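PDB 6ORI: EF0056 from Enterococcus faecalis, which is an enterococcal surface protein of unknown molecular function, its N-terminal region apparently built of immunoglobulin-like beta domains and probably linked to biofilm formation. Local coordinates for residues E69-L74 with V172-D177. Numbering follows the deposited sequence. Where two conformers were deposited one is given.
Sequences EIRLQL and VSHQDD
Glu69 and Val172 face each other as an antiparallel hydrogen-bonded pair. Glu69 N donates to Val172 O at 3.0 Å, and Val172 N returns a bond to Glu69 O at 2.9 Å. Both are nearly straight. The two side chains lie alongside one another on the same face of the sheet, with Val172 CG2 3.8 Å from Glu69 CB. Val172 CG2 also sits over one face of the Arg71 guanidinium, offset toward its rim, 3.8 Å from Arg71 NE. His174 crosses the end of Glu69. The His174 ring stands almost perpendicular to the carboxylate and meets Glu69 OE2 at its edge, where His174 NE2 makes a weak, bent hydrogen bond of 3.3 Å to Glu69 OE2. The Glu69-Val172 pair joins strands 68-74 and 166-173 of an antiparallel sheet, consistent with an immunoglobulin-like domain; the second strand gives way to a short 3-10 turn. Glu69 CG is anti to the backbone N (chi1 -177°), which carries the extended chain out beside Arg71. There Arg71 NE and Arg71 NH2 grip Glu69 OE1 side-on in a salt bridge, each at 2.9 Å, and help fix the carboxylate. Asp178 ties the outer shell together: it forms a salt bridge with Arg71 NH2, and a hydrogen bond links Asp178 OD1 to His174 ND1. Glu21 forms a salt bridge with Arg71 NH1.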
loop_
_atom_site.group_PDB
_atom_site.type_symbol
_atom_site.label_atom_id
_atom_site.label_comp_id
_atom_site.label_asym_id
_atom_site.label_seq_id
_atom_site.Cartn_x
_atom_site.Cartn_y
_atom_site.Cartn_z
ATOM N N GLU A 69 6.232 3.958 17.420
ATOM C CA GLU A 69 7.043 4.828 16.561
ATOM C C GLU A 69 6.813 4.518 15.092
ATOM O O GLU A 69 6.967 3.381 14.649
ATOM C CB GLU A 69 8.511 4.658 16.891
ATOM C CG GLU A 69 9.434 5.559 16.105
ATOM C CD GLU A 69 10.833 5.471 16.636
ATOM O OE1 GLU A 69 11.567 4.558 16.192
ATOM O OE2 GLU A 69 11.158 6.269 17.540
ATOM N N ILE A 70 6.460 5.544 14.339
ATOM C CA ILE A 70 6.282 5.422 12.908
ATOM C C ILE A 70 7.642 5.569 12.263
ATOM O O ILE A 70 8.407 6.491 12.616
ATOM C CB ILE A 70 5.355 6.532 12.384
ATOM C CG1 ILE A 70 3.931 6.379 12.950
ATOM C CG2 ILE A 70 5.315 6.540 10.836
ATOM C CD1 ILE A 70 3.041 7.573 12.682
ATOM N N ARG A 71 7.972 4.652 11.370
ATOM C CA ARG A 71 9.181 4.732 10.593
ATOM C C ARG A 71 8.847 4.865 9.129
ATOM O O ARG A 71 7.907 4.238 8.626
ATOM C CB ARG A 71 10.096 3.546 10.862
ATOM C CG ARG A 71 10.707 3.691 12.264
ATOM C CD ARG A 71 11.797 2.733 12.570
ATOM N NE ARG A 71 12.256 2.934 13.938
ATOM C CZ ARG A 71 13.141 2.157 14.534
ATOM N NH1 ARG A 71 13.655 1.109 13.908
ATOM N NH2 ARG A 71 13.483 2.416 15.778
ATOM N N LEU A 72 9.591 5.731 8.443
ATOM C CA LEU A 72 9.405 6.000 7.022
ATOM C C LEU A 72 10.750 5.750 6.350
ATOM O O LEU A 72 11.739 6.441 6.627
ATOM C CB LEU A 72 8.964 7.430 6.800
ATOM C CG LEU A 72 8.843 7.859 5.348
ATOM C CD1 LEU A 72 7.731 7.120 4.618
ATOM C CD2 LEU A 72 8.631 9.365 5.287
ATOM N N GLN A 73 10.801 4.724 5.504
ATOM C CA GLN A 73 11.968 4.434 4.678
ATOM C C GLN A 73 11.728 5.019 3.290
ATOM O O GLN A 73 10.635 4.851 2.715
ATOM C CB GLN A 73 12.254 2.929 4.566
ATOM C CG GLN A 73 13.479 2.610 3.693
ATOM C CD GLN A 73 13.924 1.150 3.765
ATOM O OE1 GLN A 73 13.846 0.508 4.813
ATOM N NE2 GLN A 73 14.424 0.632 2.650
ATOM N N LEU A 74 12.735 5.715 2.757
ATOM C CA LEU A 74 12.677 6.246 1.400
ATOM C C LEU A 74 13.781 5.628 0.565
ATOM O O LEU A 74 14.870 5.372 1.042
ATOM C CB LEU A 74 12.842 7.761 1.385
ATOM C CG LEU A 74 11.792 8.540 2.139
ATOM C CD1 LEU A 74 12.155 10.006 2.060
ATOM C CD2 LEU A 74 10.399 8.300 1.611
ATOM N N VAL A 172 6.691 0.510 14.660
ATOM C CA VAL A 172 7.465 -0.359 15.553
ATOM C C VAL A 172 7.091 -0.082 16.988
ATOM O O VAL A 172 6.501 0.946 17.307
ATOM C CB VAL A 172 8.992 -0.213 15.375
ATOM C CG1 VAL A 172 9.410 -0.498 13.917
ATOM C CG2 VAL A 172 9.435 1.157 15.806
ATOM N N SER A 173 7.445 -1.031 17.846
ATOM C CA SER A 173 7.128 -0.984 19.249
ATOM C C SER A 173 8.413 -1.104 20.066
ATOM O O SER A 173 9.111 -2.111 19.992
ATOM C CB SER A 173 6.198 -2.149 19.557
ATOM O OG SER A 173 6.057 -2.288 20.967
ATOM N N HIS A 174 8.733 -0.071 20.827
ATOM C CA HIS A 174 9.985 -0.049 21.585
ATOM C C HIS A 174 10.043 -1.171 22.648
ATOM O O HIS A 174 11.112 -1.759 22.862
ATOM C CB HIS A 174 10.222 1.331 22.222
ATOM C CG HIS A 174 10.438 2.444 21.241
ATOM N ND1 HIS A 174 11.229 2.328 20.122
ATOM C CD2 HIS A 174 9.974 3.716 21.242
ATOM C CE1 HIS A 174 11.228 3.474 19.460
ATOM N NE2 HIS A 174 10.479 4.334 20.126
ATOM N N GLN A 175 8.907 -1.489 23.263
ATOM C CA GLN A 175 8.848 -2.515 24.314
ATOM C C GLN A 175 9.055 -3.913 23.732
ATOM O O GLN A 175 9.309 -4.873 24.465
ATOM C CB GLN A 175 7.509 -2.444 25.070
ATOM C CG GLN A 175 6.279 -2.782 24.222
ATOM C CD GLN A 175 4.958 -2.400 24.852
ATOM O OE1 GLN A 175 4.904 -1.600 25.774
ATOM N NE2 GLN A 175 3.870 -2.968 24.329
ATOM N N ASP A 176 8.904 -4.025 22.415
ATOM C CA ASP A 176 9.113 -5.275 21.689
ATOM C C ASP A 176 10.406 -5.223 20.866
ATOM O O ASP A 176 10.488 -5.776 19.767
ATOM C CB ASP A 176 7.921 -5.537 20.762
ATOM C CG ASP A 176 6.623 -5.730 21.522
ATOM O OD1 ASP A 176 6.544 -6.719 22.281
ATOM O OD2 ASP A 176 5.682 -4.919 21.368
ATOM N N ASP A 177 11.400 -4.518 21.404
ATOM C CA ASP A 177 12.720 -4.410 20.780
ATOM C C ASP A 177 12.661 -3.898 19.340
ATOM O O ASP A 177 13.388 -4.355 18.468
ATOM C CB ASP A 177 13.448 -5.755 20.868
ATOM C CG ASP A 177 13.579 -6.243 22.302
ATOM O OD1 ASP A 177 13.647 -5.385 23.215
ATOM O OD2 ASP A 177 13.602 -7.473 22.522
#